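Local coordinates for protein haloacid delahogenase-like family hydrolase (Xanthomonas campestris pv. campestris, PDB 2PKE) that binds magnesium and probably acts as a phosphatase of the haloacid dehalogenase-like kind, at residues Ile13-Phe18 and Asp127-Leu132; Ala36-Ile41 and Gln97-Ile102; Tyr70-Met75 and Arg104-His109; Arg181-Gly186 and Trp202-Pro207. One frame throughout, in Å; residues are numbered along the deposited sequence.

Interaction 1 of 4, residues Ile13-Phe18 and Asp127-Leu132; sequences IQLVGF and DYAVVL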
loop_
_atom_site.group_PDB
_atom_site.type_symbol
_atom_site.label_atom_id
_atom_site.label_comp_id
_atom_site.label_asym_id
_atom_site.label_seq_id
_atom_site.Cartn_x
_atom_site.Cartn_y
_atom_site.Cartn_z
ATOM N N ILE A 13 -6.438 -27.903 9.395
ATOM C CA ILE A 13 -6.321 -26.591 8.753
ATOM C C ILE A 13 -7.130 -25.561 9.575
ATOM O O ILE A 13 -8.244 -25.836 9.997
ATOM C CB ILE A 13 -6.820 -26.641 7.278
ATOM C CG1 ILE A 13 -5.935 -27.516 6.390
ATOM C CG2 ILE A 13 -7.050 -25.196 6.667
ATOM C CD1 ILE A 13 -4.511 -27.202 6.439
ATOM N N GLN A 14 -6.563 -24.391 9.826
ATOM C CA GLN A 14 -7.239 -23.371 10.625
ATOM C C GLN A 14 -7.520 -22.084 9.866
ATOM O O GLN A 14 -8.357 -21.299 10.302
ATOM C CB GLN A 14 -6.393 -23.030 11.861
ATOM C CG GLN A 14 -6.077 -24.199 12.788
ATOM C CD GLN A 14 -7.257 -24.687 13.533
ATOM O OE1 GLN A 14 -8.246 -23.956 13.695
ATOM N NE2 GLN A 14 -7.180 -25.934 14.043
ATOM N N LEU A 15 -6.823 -21.851 8.748
ATOM C CA LEU A 15 -6.884 -20.585 8.072
ATOM C C LEU A 15 -6.876 -20.794 6.567
ATOM O O LEU A 15 -6.107 -21.568 6.067
ATOM C CB LEU A 15 -5.725 -19.689 8.477
ATOM C CG LEU A 15 -5.638 -18.303 7.853
ATOM C CD1 LEU A 15 -6.803 -17.349 8.243
ATOM C CD2 LEU A 15 -4.294 -17.619 8.205
ATOM N N VAL A 16 -7.776 -20.133 5.869
ATOM C CA VAL A 16 -7.814 -20.228 4.428
ATOM C C VAL A 16 -7.588 -18.828 3.873
ATOM O O VAL A 16 -8.314 -17.893 4.208
ATOM C CB VAL A 16 -9.116 -20.812 3.932
ATOM C CG1 VAL A 16 -9.084 -20.916 2.400
ATOM C CG2 VAL A 16 -9.389 -22.175 4.577
ATOM N N GLY A 17 -6.569 -18.700 3.040
ATOM C CA GLY A 17 -6.239 -17.453 2.437
ATOM C C GLY A 17 -6.782 -17.442 1.038
ATOM O O GLY A 17 -6.847 -18.486 0.407
ATOM N N PHE A 18 -7.198 -16.259 0.557
ATOM C CA PHE A 18 -7.706 -16.102 -0.773
ATOM C C PHE A 18 -6.923 -15.012 -1.463
ATOM O O PHE A 18 -6.755 -13.919 -0.907
ATOM C CB PHE A 18 -9.178 -15.676 -0.749
ATOM C CG PHE A 18 -10.101 -16.716 -0.186
ATOM C CD1 PHE A 18 -10.272 -16.852 1.171
ATOM C CD2 PHE A 18 -10.772 -17.578 -1.027
ATOM C CE1 PHE A 18 -11.130 -17.833 1.679
ATOM C CE2 PHE A 18 -11.622 -18.530 -0.520
ATOM C CZ PHE A 18 -11.791 -18.645 0.845
ATOM N N ASP A 127 -16.277 -22.815 8.867
ATOM C CA ASP A 127 -15.403 -23.794 9.559
ATOM C C ASP A 127 -13.946 -23.376 9.786
ATOM O O ASP A 127 -13.224 -24.039 10.530
ATOM C CB ASP A 127 -15.367 -25.106 8.759
ATOM C CG ASP A 127 -16.724 -25.729 8.604
ATOM O OD1 ASP A 127 -17.394 -25.851 9.620
ATOM O OD2 ASP A 127 -17.120 -26.087 7.477
ATOM N N TYR A 128 -13.524 -22.332 9.069
ATOM C CA TYR A 128 -12.138 -21.883 9.019
ATOM C C TYR A 128 -12.096 -20.362 9.123
ATOM O O TYR A 128 -13.036 -19.710 8.658
ATOM C CB TYR A 128 -11.540 -22.273 7.682
ATOM C CG TYR A 128 -11.609 -23.746 7.439
ATOM C CD1 TYR A 128 -10.659 -24.590 7.993
ATOM C CD2 TYR A 128 -12.646 -24.307 6.712
ATOM C CE1 TYR A 128 -10.723 -25.980 7.797
ATOM C CE2 TYR A 128 -12.699 -25.706 6.497
ATOM C CZ TYR A 128 -11.758 -26.534 7.067
ATOM O OH TYR A 128 -11.813 -27.950 6.904
ATOM N N ALA A 129 -11.030 -19.812 9.713
ATOM C CA ALA A 129 -10.675 -18.402 9.559
ATOM C C ALA A 129 -10.399 -18.172 8.106
ATOM O O ALA A 129 -9.882 -19.078 7.428
ATOM C CB ALA A 129 -9.429 -18.043 10.344
ATOM N N VAL A 130 -10.711 -16.971 7.623
ATOM C CA VAL A 130 -10.414 -16.610 6.211
ATOM C C VAL A 130 -9.626 -15.295 6.148
ATOM O O VAL A 130 -9.804 -14.427 6.982
ATOM C CB VAL A 130 -11.674 -16.519 5.326
ATOM C CG1 VAL A 130 -12.364 -17.896 5.203
ATOM C CG2 VAL A 130 -12.639 -15.415 5.826
ATOM N N VAL A 131 -8.725 -15.152 5.174
ATOM C CA VAL A 131 -7.969 -13.920 5.009
ATOM C C VAL A 131 -7.830 -13.657 3.499
ATOM O O VAL A 131 -7.649 -14.566 2.710
ATOM C CB VAL A 131 -6.551 -13.970 5.732
ATOM C CG1 VAL A 131 -5.743 -15.266 5.369
ATOM C CG2 VAL A 131 -5.742 -12.656 5.458
ATOM N N LEU A 132 -7.875 -12.406 3.108
ATOM C CA LEU A 132 -7.559 -12.042 1.710
ATOM C C LEU A 132 -6.113 -11.607 1.675
ATOM O O LEU A 132 -5.750 -10.683 2.387
ATOM C CB LEU A 132 -8.424 -10.896 1.228
ATOM C CG LEU A 132 -8.473 -10.806 -0.301
ATOM C CD1 LEU A 132 -9.806 -10.231 -0.716
ATOM C CD2 LEU A 132 -7.330 -9.998 -0.839
#
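V16 holds the middle of this parallel strand pair with both of its backbone polar atoms: its N donates to A129 O at 2.8 Å, and its O accepts from V131 N at 2.9 Å. The ladder is closed at its N-terminal end by A129 N on Q14 O, the longest and most bent of the four bonds (N-H...O 140°), and at its C-terminal end by F18 N on V131 O. CA-H...O contacts from L15, V130 and G17 add to the load on A129 O, V16 O and V131 O respectively. The other edge of I13-F18 is satisfied by strand 182-186, since L15 and G17 bond to V183, and G17 also to I185.

On the face of L15, A129 and V131, L15 has CG anti to the backbone N (chi1 -180°), and its CD1 presses on A129 CB at 3.4 Å, tighter than a usual carbon contact, and also meets V131 CG1. On the face of V16, F18, V130 and L132, F18 turns the CE1 corner of its ring to V130 CG1 (3.7 Å). Ahead of the strand, Y128 lays CB and CG against V16 CG2 and brings its CE1 edge to I13 O at 3.3 Å; its hydroxyl is taken by D244, and I13 O itself accepts a hydrogen bond from Q11. Strand 15-18 runs directly into the magnesium ligands D19 and D21, the arrangement of a HAD-type Rossmann-like sheet with its DxD strand in the interior.

Interaction 2 of 4, residues Ala36-Ile41 and Gln97-Ile102; sequences ADFEAI and QRIVEI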
loop_
_atom_site.group_PDB
_atom_site.type_symbol
_atom_site.label_atom_id
_atom_site.label_comp_id
_atom_site.label_asym_id
_atom_site.label_seq_id
_atom_site.Cartn_x
_atom_site.Cartn_y
_atom_site.Cartn_z
ATOM N N ALA A 36 -5.100 -3.274 -24.975
ATOM C CA ALA A 36 -5.698 -3.081 -26.308
ATOM C C ALA A 36 -5.981 -1.619 -26.594
ATOM O O ALA A 36 -5.890 -1.197 -27.737
ATOM C CB ALA A 36 -6.998 -3.910 -26.460
ATOM N N ASP A 37 -6.334 -0.839 -25.576
ATOM C CA ASP A 37 -6.517 0.621 -25.772
ATOM C C ASP A 37 -5.167 1.276 -26.013
ATOM O O ASP A 37 -5.057 2.127 -26.892
ATOM C CB ASP A 37 -7.214 1.291 -24.584
ATOM C CG ASP A 37 -8.678 0.894 -24.439
ATOM O OD1 ASP A 37 -9.353 0.671 -25.460
ATOM O OD2 ASP A 37 -9.148 0.802 -23.286
ATOM N N PHE A 38 -4.145 0.858 -25.258
ATOM C CA PHE A 38 -2.748 1.289 -25.465
ATOM C C PHE A 38 -2.305 1.056 -26.916
ATOM O O PHE A 38 -1.904 1.985 -27.605
ATOM C CB PHE A 38 -1.843 0.541 -24.482
ATOM C CG PHE A 38 -0.380 0.832 -24.628
ATOM C CD1 PHE A 38 0.123 2.111 -24.418
ATOM C CD2 PHE A 38 0.517 -0.172 -24.916
ATOM C CE1 PHE A 38 1.487 2.364 -24.513
ATOM C CE2 PHE A 38 1.888 0.108 -25.033
ATOM C CZ PHE A 38 2.346 1.378 -24.829
ATOM N N GLU A 39 -2.434 -0.181 -27.380
ATOM C CA GLU A 39 -2.112 -0.571 -28.758
ATOM C C GLU A 39 -2.903 0.256 -29.773
ATOM O O GLU A 39 -2.356 0.693 -30.781
ATOM C CB GLU A 39 -2.365 -2.088 -28.909
ATOM C CG GLU A 39 -2.315 -2.669 -30.323
ATOM N N ALA A 40 -4.178 0.513 -29.482
ATOM C CA ALA A 40 -5.028 1.368 -30.334
ATOM C C ALA A 40 -4.476 2.785 -30.391
ATOM O O ALA A 40 -4.419 3.370 -31.457
ATOM C CB ALA A 40 -6.464 1.367 -29.860
ATOM N N ILE A 41 -4.046 3.353 -29.270
ATOM C CA ILE A 41 -3.347 4.677 -29.327
ATOM C C ILE A 41 -2.079 4.633 -30.209
ATOM O O ILE A 41 -1.869 5.489 -31.117
ATOM C CB ILE A 41 -2.958 5.202 -27.925
ATOM C CG1 ILE A 41 -4.209 5.471 -27.106
ATOM C CG2 ILE A 41 -2.156 6.475 -28.055
ATOM C CD1 ILE A 41 -3.969 5.487 -25.678
ATOM N N GLN A 97 -2.040 11.911 -22.779
ATOM C CA GLN A 97 -3.259 12.188 -22.040
ATOM C C GLN A 97 -4.161 10.961 -22.039
ATOM O O GLN A 97 -4.625 10.517 -20.977
ATOM C CB GLN A 97 -4.009 13.371 -22.657
ATOM C CG GLN A 97 -5.262 13.797 -21.894
ATOM C CD GLN A 97 -5.500 15.275 -22.013
ATOM O OE1 GLN A 97 -5.695 15.794 -23.114
ATOM N NE2 GLN A 97 -5.457 15.978 -20.885
ATOM N N ARG A 98 -4.366 10.412 -23.237
ATOM C CA ARG A 98 -5.175 9.201 -23.440
ATOM C C ARG A 98 -4.626 7.961 -22.736
ATOM O O ARG A 98 -5.372 7.135 -22.249
ATOM C CB ARG A 98 -5.391 8.945 -24.947
ATOM C CG ARG A 98 -6.535 9.726 -25.488
ATOM C CD ARG A 98 -6.461 10.007 -26.945
ATOM N NE ARG A 98 -6.046 8.898 -27.801
ATOM C CZ ARG A 98 -6.850 8.136 -28.538
ATOM N NH1 ARG A 98 -8.168 8.272 -28.496
ATOM N NH2 ARG A 98 -6.328 7.202 -29.323
ATOM N N ILE A 99 -3.317 7.836 -22.653
ATOM C CA ILE A 99 -2.708 6.765 -21.870
ATOM C C ILE A 99 -2.987 6.995 -20.378
ATOM O O ILE A 99 -3.344 6.046 -19.658
ATOM C CB ILE A 99 -1.226 6.680 -22.117
ATOM C CG1 ILE A 99 -0.967 6.214 -23.568
ATOM C CG2 ILE A 99 -0.550 5.733 -21.103
ATOM C CD1 ILE A 99 0.458 6.266 -23.960
ATOM N N VAL A 100 -2.843 8.229 -19.894
ATOM C CA VAL A 100 -3.175 8.489 -18.486
ATOM C C VAL A 100 -4.631 8.080 -18.205
ATOM O O VAL A 100 -4.910 7.522 -17.153
ATOM C CB VAL A 100 -2.951 9.959 -18.068
ATOM C CG1 VAL A 100 -3.537 10.227 -16.631
ATOM C CG2 VAL A 100 -1.453 10.336 -18.198
ATOM N N GLU A 101 -5.551 8.355 -19.123
ATOM C CA GLU A 101 -6.969 7.975 -18.948
ATOM C C GLU A 101 -7.174 6.484 -18.897
ATOM O O GLU A 101 -7.979 6.015 -18.110
ATOM C CB GLU A 101 -7.870 8.542 -20.028
ATOM C CG GLU A 101 -7.894 10.059 -20.070
ATOM C CD GLU A 101 -8.622 10.699 -18.892
ATOM O OE1 GLU A 101 -9.203 9.968 -18.051
ATOM O OE2 GLU A 101 -8.613 11.953 -18.831
ATOM N N ILE A 102 -6.452 5.731 -19.715
ATOM C CA ILE A 102 -6.467 4.281 -19.594
ATOM C C ILE A 102 -6.171 3.886 -18.156
ATOM O O ILE A 102 -6.816 3.032 -17.563
ATOM C CB ILE A 102 -5.411 3.593 -20.491
ATOM C CG1 ILE A 102 -5.681 3.866 -21.965
ATOM C CG2 ILE A 102 -5.455 2.067 -20.262
ATOM C CD1 ILE A 102 -4.636 3.254 -22.870
#
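I41 drives its CD1 into the groove between I99 and I102, meeting I102 CD1 at 3.6 Å and I99 CG1 at 3.7 Å. I41 and I102 reach for each other tip to tip, whereas I41 crosses I99 at a slant. With its chain extended (chi2 178°), I102 carries CD1 as far as the backbone of the facing helix, 3.4 Å from F38 N, and lies against D37 CB at 3.7 Å.

R98 runs alongside I41 in the opposite sense: its chain bends at chi3 (43°), and NH2 comes to rest 3.5 Å from I41 CG1. This is packing of the arginine's end on an aliphatic stem; the charge is engaged by D95, which forms a salt bridge with R98 NE. On the inner side the F38 ring offers its CE1 edge to I99 CD1 at 4.1 Å, and M79 of helix 72-86 touches both residues. The contact therefore passes from the buried isoleucines to the more exposed R98 and D37.

The two segments run almost exactly antiparallel, their axes 174° apart in direction and 10.0 Å apart at closest approach: a helix pair consistent with the helical cap of a HAD-family hydrolase.

Interaction 3 of 4, residues Tyr70-Met75 and Arg104-His109; sequences YGAKGM and RATLQH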
loop_
_atom_site.group_PDB
_atom_site.type_symbol
_atom_site.label_atom_id
_atom_site.label_comp_id
_atom_site.label_asym_id
_atom_site.label_seq_id
_atom_site.Cartn_x
_atom_site.Cartn_y
_atom_site.Cartn_z
ATOM N N TYR A 70 3.861 -3.659 -8.084
ATOM C CA TYR A 70 2.736 -4.062 -8.932
ATOM C C TYR A 70 1.589 -3.047 -8.851
ATOM O O TYR A 70 1.445 -2.361 -7.865
ATOM C CB TYR A 70 2.202 -5.424 -8.518
ATOM C CG TYR A 70 3.209 -6.500 -8.606
ATOM C CD1 TYR A 70 3.507 -7.104 -9.828
ATOM C CD2 TYR A 70 3.911 -6.888 -7.496
ATOM C CE1 TYR A 70 4.481 -8.070 -9.919
ATOM C CE2 TYR A 70 4.912 -7.863 -7.589
ATOM C CZ TYR A 70 5.170 -8.461 -8.796
ATOM O OH TYR A 70 6.145 -9.454 -8.895
ATOM N N GLY A 71 0.795 -2.981 -9.903
ATOM C CA GLY A 71 -0.453 -2.221 -9.909
ATOM C C GLY A 71 -0.624 -1.295 -11.089
ATOM O O GLY A 71 0.310 -1.052 -11.853
ATOM N N ALA A 72 -1.834 -0.759 -11.227
ATOM C CA ALA A 72 -2.212 0.089 -12.394
ATOM C C ALA A 72 -1.472 1.408 -12.495
ATOM O O ALA A 72 -1.258 1.927 -13.576
ATOM C CB ALA A 72 -3.709 0.360 -12.356
ATOM N N LYS A 73 -1.092 1.994 -11.375
ATOM C CA LYS A 73 -0.400 3.277 -11.425
ATOM C C LYS A 73 0.974 3.184 -12.100
ATOM O O LYS A 73 1.301 3.994 -12.992
ATOM C CB LYS A 73 -0.336 3.884 -10.022
ATOM C CG LYS A 73 -0.635 5.361 -10.006
ATOM C CD LYS A 73 -1.461 5.805 -8.812
ATOM C CE LYS A 73 -0.955 5.319 -7.509
ATOM N NZ LYS A 73 -1.844 5.902 -6.469
ATOM N N GLY A 74 1.754 2.183 -11.714
ATOM C CA GLY A 74 3.044 1.915 -12.330
ATOM C C GLY A 74 2.863 1.461 -13.758
ATOM O O GLY A 74 3.663 1.792 -14.621
HETATM N N MSE A 75 1.803 0.703 -14.007
HETATM C CA MSE A 75 1.487 0.253 -15.360
HETATM C C MSE A 75 1.356 1.463 -16.316
HETATM O O MSE A 75 1.901 1.428 -17.439
HETATM C CB MSE A 75 0.168 -0.506 -15.377
HETATM C CG MSE A 75 -0.205 -1.171 -16.737
HETATM SE SE MSE A 75 -2.086 -1.331 -17.011
HETATM C CE MSE A 75 -2.823 0.448 -16.744
ATOM N N ARG A 104 -6.353 5.784 -15.428
ATOM C CA ARG A 104 -7.447 6.230 -14.589
ATOM C C ARG A 104 -8.614 5.264 -14.622
ATOM O O ARG A 104 -9.223 4.993 -13.572
ATOM C CB ARG A 104 -7.916 7.627 -14.954
ATOM C CG ARG A 104 -8.776 8.275 -13.852
ATOM C CD ARG A 104 -9.625 9.414 -14.339
ATOM N NE ARG A 104 -8.884 10.243 -15.291
ATOM C CZ ARG A 104 -7.912 11.105 -14.971
ATOM N NH1 ARG A 104 -7.558 11.308 -13.701
ATOM N NH2 ARG A 104 -7.304 11.790 -15.936
ATOM N N ALA A 105 -8.934 4.765 -15.815
ATOM C CA ALA A 105 -10.061 3.869 -15.970
ATOM C C ALA A 105 -9.790 2.564 -15.249
ATOM O O ALA A 105 -10.711 1.975 -14.681
ATOM C CB ALA A 105 -10.385 3.608 -17.443
ATOM N N THR A 106 -8.541 2.099 -15.298
ATOM C CA THR A 106 -8.155 0.782 -14.724
ATOM C C THR A 106 -8.161 0.882 -13.203
ATOM O O THR A 106 -8.603 -0.033 -12.483
ATOM C CB THR A 106 -6.799 0.304 -15.251
ATOM O OG1 THR A 106 -6.829 0.260 -16.692
ATOM C CG2 THR A 106 -6.491 -1.071 -14.715
ATOM N N LEU A 107 -7.746 2.039 -12.718
ATOM C CA LEU A 107 -7.761 2.301 -11.288
ATOM C C LEU A 107 -9.139 2.368 -10.665
ATOM O O LEU A 107 -9.256 2.296 -9.464
ATOM C CB LEU A 107 -6.982 3.577 -10.970
ATOM C CG LEU A 107 -5.463 3.431 -10.962
ATOM C CD1 LEU A 107 -4.821 4.825 -10.969
ATOM C CD2 LEU A 107 -4.936 2.619 -9.763
ATOM N N GLN A 108 -10.175 2.544 -11.464
ATOM C CA GLN A 108 -11.552 2.494 -10.989
ATOM C C GLN A 108 -12.305 1.425 -11.763
ATOM O O GLN A 108 -13.484 1.589 -12.036
ATOM C CB GLN A 108 -12.267 3.801 -11.229
ATOM C CG GLN A 108 -11.476 5.036 -11.078
ATOM C CD GLN A 108 -12.215 6.196 -11.705
ATOM O OE1 GLN A 108 -11.696 6.913 -12.572
ATOM N NE2 GLN A 108 -13.472 6.361 -11.301
ATOM N N HIS A 109 -11.639 0.339 -12.133
ATOM C CA HIS A 109 -12.318 -0.636 -12.985
ATOM C C HIS A 109 -13.443 -1.261 -12.184
ATOM O O HIS A 109 -13.328 -1.414 -10.964
ATOM C CB HIS A 109 -11.385 -1.676 -13.672
ATOM C CG HIS A 109 -10.823 -2.752 -12.781
ATOM N ND1 HIS A 109 -11.604 -3.698 -12.141
ATOM C CD2 HIS A 109 -9.536 -3.079 -12.503
ATOM C CE1 HIS A 109 -10.818 -4.530 -11.471
ATOM N NE2 HIS A 109 -9.558 -4.180 -11.682
#
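A72 CB sits against L107, 3.7 Å from CD2 and 3.8 Å from CG, and these are the closest atoms of the contact. The same methyl meets T106 CG2 at 3.9 Å, so it touches two consecutive residues, T106 and L107. Around this centre the contacts are longer: K73 CD passes L107 CD1 at 4.1 Å, the two side chains crossing at about a right angle, and the selenomethionine M75 brings its terminal CE to 4.0 Å from T106 OG1. M75 reaches that position through a bend at its last torsion (chi3 53°), which turns the methyl aside after the selenium.

In the next shell, T106 OG1 lies beside its own backbone N (chi1 -56°) and is hydrogen-bonded to I102 O one turn earlier, which fixes the rotation of the side chain and leaves CG2 directed at A72. Y31 of helix 28-42 touches A72, M75 and T106. K73 sends NZ in another direction, to F68 O of the second subunit, and also packs on L77 of that subunit.

G71 occupies the N-cap position of helix 72-86, and M75 N bonds back to G71 O at 3.2 Å. The contact thus joins the first turn of one cap helix to the C-terminal part of helix 93-107, at the end of the helical cap nearer the magnesium site of this HAD-family fold.

Interaction 4 of 4, residues Arg181-Gly186 and Trp202-Pro207; sequences RFVMIG and WGIYTP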
loop_
_atom_site.group_PDB
_atom_site.type_symbol
_atom_site.label_atom_id
_atom_site.label_comp_id
_atom_site.label_asym_id
_atom_site.label_seq_id
_atom_site.Cartn_x
_atom_site.Cartn_y
_atom_site.Cartn_z
ATOM N N ARG A 181 -1.147 -25.620 8.780
ATOM C CA ARG A 181 -2.521 -25.325 9.103
ATOM C C ARG A 181 -3.110 -24.204 8.242
ATOM O O ARG A 181 -4.163 -23.679 8.568
ATOM C CB ARG A 181 -2.640 -24.984 10.585
ATOM C CG ARG A 181 -2.088 -26.058 11.470
ATOM C CD ARG A 181 -2.490 -25.893 12.928
ATOM N NE ARG A 181 -1.643 -26.755 13.751
ATOM C CZ ARG A 181 -1.228 -26.496 14.984
ATOM N NH1 ARG A 181 -1.572 -25.387 15.616
ATOM N NH2 ARG A 181 -0.438 -27.368 15.600
ATOM N N PHE A 182 -2.480 -23.907 7.091
ATOM C CA PHE A 182 -2.919 -22.874 6.202
ATOM C C PHE A 182 -3.047 -23.396 4.788
ATOM O O PHE A 182 -2.170 -24.121 4.313
ATOM C CB PHE A 182 -1.944 -21.699 6.307
ATOM C CG PHE A 182 -2.145 -20.637 5.307
ATOM C CD1 PHE A 182 -3.218 -19.764 5.363
ATOM C CD2 PHE A 182 -1.232 -20.488 4.299
ATOM C CE1 PHE A 182 -3.349 -18.758 4.421
ATOM C CE2 PHE A 182 -1.349 -19.490 3.368
ATOM C CZ PHE A 182 -2.408 -18.598 3.450
ATOM N N VAL A 183 -4.175 -23.059 4.157
ATOM C CA VAL A 183 -4.406 -23.297 2.741
ATOM C C VAL A 183 -4.519 -21.937 2.068
ATOM O O VAL A 183 -5.211 -21.062 2.543
ATOM C CB VAL A 183 -5.718 -24.113 2.465
ATOM C CG1 VAL A 183 -5.838 -24.436 0.997
ATOM C CG2 VAL A 183 -5.745 -25.433 3.266
HETATM N N MSE A 184 -3.877 -21.793 0.919
HETATM C CA MSE A 184 -4.006 -20.582 0.106
HETATM C C MSE A 184 -4.722 -20.905 -1.209
HETATM O O MSE A 184 -4.342 -21.893 -1.877
HETATM C CB MSE A 184 -2.630 -19.995 -0.180
HETATM C CG MSE A 184 -2.693 -18.762 -1.104
HETATM SE SE MSE A 184 -3.399 -17.129 -0.330
HETATM C CE MSE A 184 -3.113 -16.206 -2.005
ATOM N N ILE A 185 -5.724 -20.067 -1.566
ATOM C CA ILE A 185 -6.504 -20.236 -2.808
ATOM C C ILE A 185 -6.158 -19.120 -3.772
ATOM O O ILE A 185 -6.246 -17.947 -3.421
ATOM C CB ILE A 185 -8.022 -20.255 -2.574
ATOM C CG1 ILE A 185 -8.429 -21.348 -1.574
ATOM C CG2 ILE A 185 -8.772 -20.432 -3.920
ATOM C CD1 ILE A 185 -9.904 -21.430 -1.312
ATOM N N GLY A 186 -5.738 -19.477 -4.981
ATOM C CA GLY A 186 -5.469 -18.473 -5.985
ATOM C C GLY A 186 -5.354 -18.957 -7.410
ATOM O O GLY A 186 -5.382 -20.144 -7.695
ATOM N N TRP A 202 -0.507 -25.516 2.146
ATOM C CA TRP A 202 -1.346 -26.210 1.224
ATOM C C TRP A 202 -1.908 -25.207 0.261
ATOM O O TRP A 202 -1.965 -24.033 0.536
ATOM C CB TRP A 202 -2.503 -26.897 1.943
ATOM C CG TRP A 202 -2.061 -27.771 3.087
ATOM C CD1 TRP A 202 -1.810 -27.379 4.349
ATOM C CD2 TRP A 202 -1.839 -29.177 3.049
ATOM N NE1 TRP A 202 -1.440 -28.446 5.118
ATOM C CE2 TRP A 202 -1.458 -29.571 4.353
ATOM C CE3 TRP A 202 -1.929 -30.151 2.050
ATOM C CZ2 TRP A 202 -1.118 -30.881 4.672
ATOM C CZ3 TRP A 202 -1.594 -31.469 2.377
ATOM C CH2 TRP A 202 -1.216 -31.820 3.683
ATOM N N GLY A 203 -2.305 -25.701 -0.903
ATOM C CA GLY A 203 -2.688 -24.864 -2.005
ATOM C C GLY A 203 -3.926 -25.355 -2.705
ATOM O O GLY A 203 -4.127 -26.551 -2.887
ATOM N N ILE A 204 -4.743 -24.413 -3.123
ATOM C CA ILE A 204 -5.792 -24.652 -4.108
ATOM C C ILE A 204 -5.561 -23.708 -5.313
ATOM O O ILE A 204 -5.509 -22.477 -5.167
ATOM C CB ILE A 204 -7.164 -24.439 -3.528
ATOM C CG1 ILE A 204 -7.450 -25.521 -2.461
ATOM C CG2 ILE A 204 -8.241 -24.418 -4.629
ATOM C CD1 ILE A 204 -8.680 -25.169 -1.587
ATOM N N TYR A 205 -5.434 -24.325 -6.471
ATOM C CA TYR A 205 -5.143 -23.686 -7.738
ATOM C C TYR A 205 -6.370 -23.652 -8.626
ATOM O O TYR A 205 -6.842 -24.691 -9.070
ATOM C CB TYR A 205 -4.073 -24.450 -8.432
ATOM C CG TYR A 205 -3.688 -23.939 -9.808
ATOM C CD1 TYR A 205 -3.513 -22.584 -10.034
ATOM C CD2 TYR A 205 -3.458 -24.821 -10.861
ATOM C CE1 TYR A 205 -3.129 -22.116 -11.288
ATOM C CE2 TYR A 205 -3.088 -24.380 -12.113
ATOM C CZ TYR A 205 -2.930 -23.024 -12.326
ATOM O OH TYR A 205 -2.533 -22.539 -13.555
ATOM N N THR A 206 -6.851 -22.438 -8.898
ATOM C CA THR A 206 -8.001 -22.181 -9.784
ATOM C C THR A 206 -7.608 -21.176 -10.863
ATOM O O THR A 206 -7.732 -19.958 -10.676
ATOM C CB THR A 206 -9.204 -21.662 -9.007
ATOM O OG1 THR A 206 -9.600 -22.653 -8.071
ATOM C CG2 THR A 206 -10.392 -21.393 -9.928
ATOM N N PRO A 207 -7.098 -21.685 -11.993
ATOM C CA PRO A 207 -6.641 -20.770 -13.034
ATOM C C PRO A 207 -7.789 -19.939 -13.646
ATOM O O PRO A 207 -8.918 -20.394 -13.701
ATOM C CB PRO A 207 -5.975 -21.709 -14.046
ATOM C CG PRO A 207 -6.594 -23.015 -13.826
ATOM C CD PRO A 207 -6.875 -23.088 -12.358
#
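V183 and I185 pack against W202 and I204 within a right-handed beta-alpha-beta unit of the Rossmann-like sheet, in which helix 189-198 connects the two parallel strands. Five backbone bonds make the ladder. The straightest are I204 N to M184 O, 2.8 Å with an N-H...O angle of 173°, and T206 N to G186 O, which carries the pairing past the end of strand 202-205.

The tight face is the one bearing V183, I185, W202 and I204. I185 and I204 lie side by side and point the same way, with I185 CG1 3.8 Å from I204 CD1; that same CD1 also reaches V183 CG1 at 3.9 Å. V183 CG2 meets W202 CB at 3.8 Å, and helix 236-250 packs over this face through contacts with I185 and W202.

On the opposite face direct cross-strand packing is sparse. G203 and G186 bring no side chain there, and M184, bent at chi2 (72°), leads its end away from strand 202-205 toward D192 and V196. The side chain of Y205, partly exposed, meets G186 O with its ring edge, CD1 lying 3.9 Å from that oxygen; P207 CD sits over the centre of one ring face.

At the start of the pair, W202 N donates to F182 O, and the same oxygen lies in the plane of the indole at its edge, 3.3 Å from W202 CD1.

Interactions 1 and 4 belong to one sheet, with centres 10 Å apart, and their side chains meet where strands 15-18 and 182-186 adjoin: I13 CD1 packs 3.4 Å from W202 CD1, and F18 CE2 3.5 Å from I185 CD1. Interactions 2 and 3 share helix 93-107, their centres 12 Å apart, and both touch the second subunit. The two pairs lie on opposite sides of the chain's centre, interactions 1 and 3 being about 12 Å apart at their nearest atoms. Magnesium, held by D19, D21 and N187, lies between them: about 6 Å from G186 of interaction 4, 9 Å from the L132 side chain of interaction 1 and 14 Å from that of T106 in interaction 3.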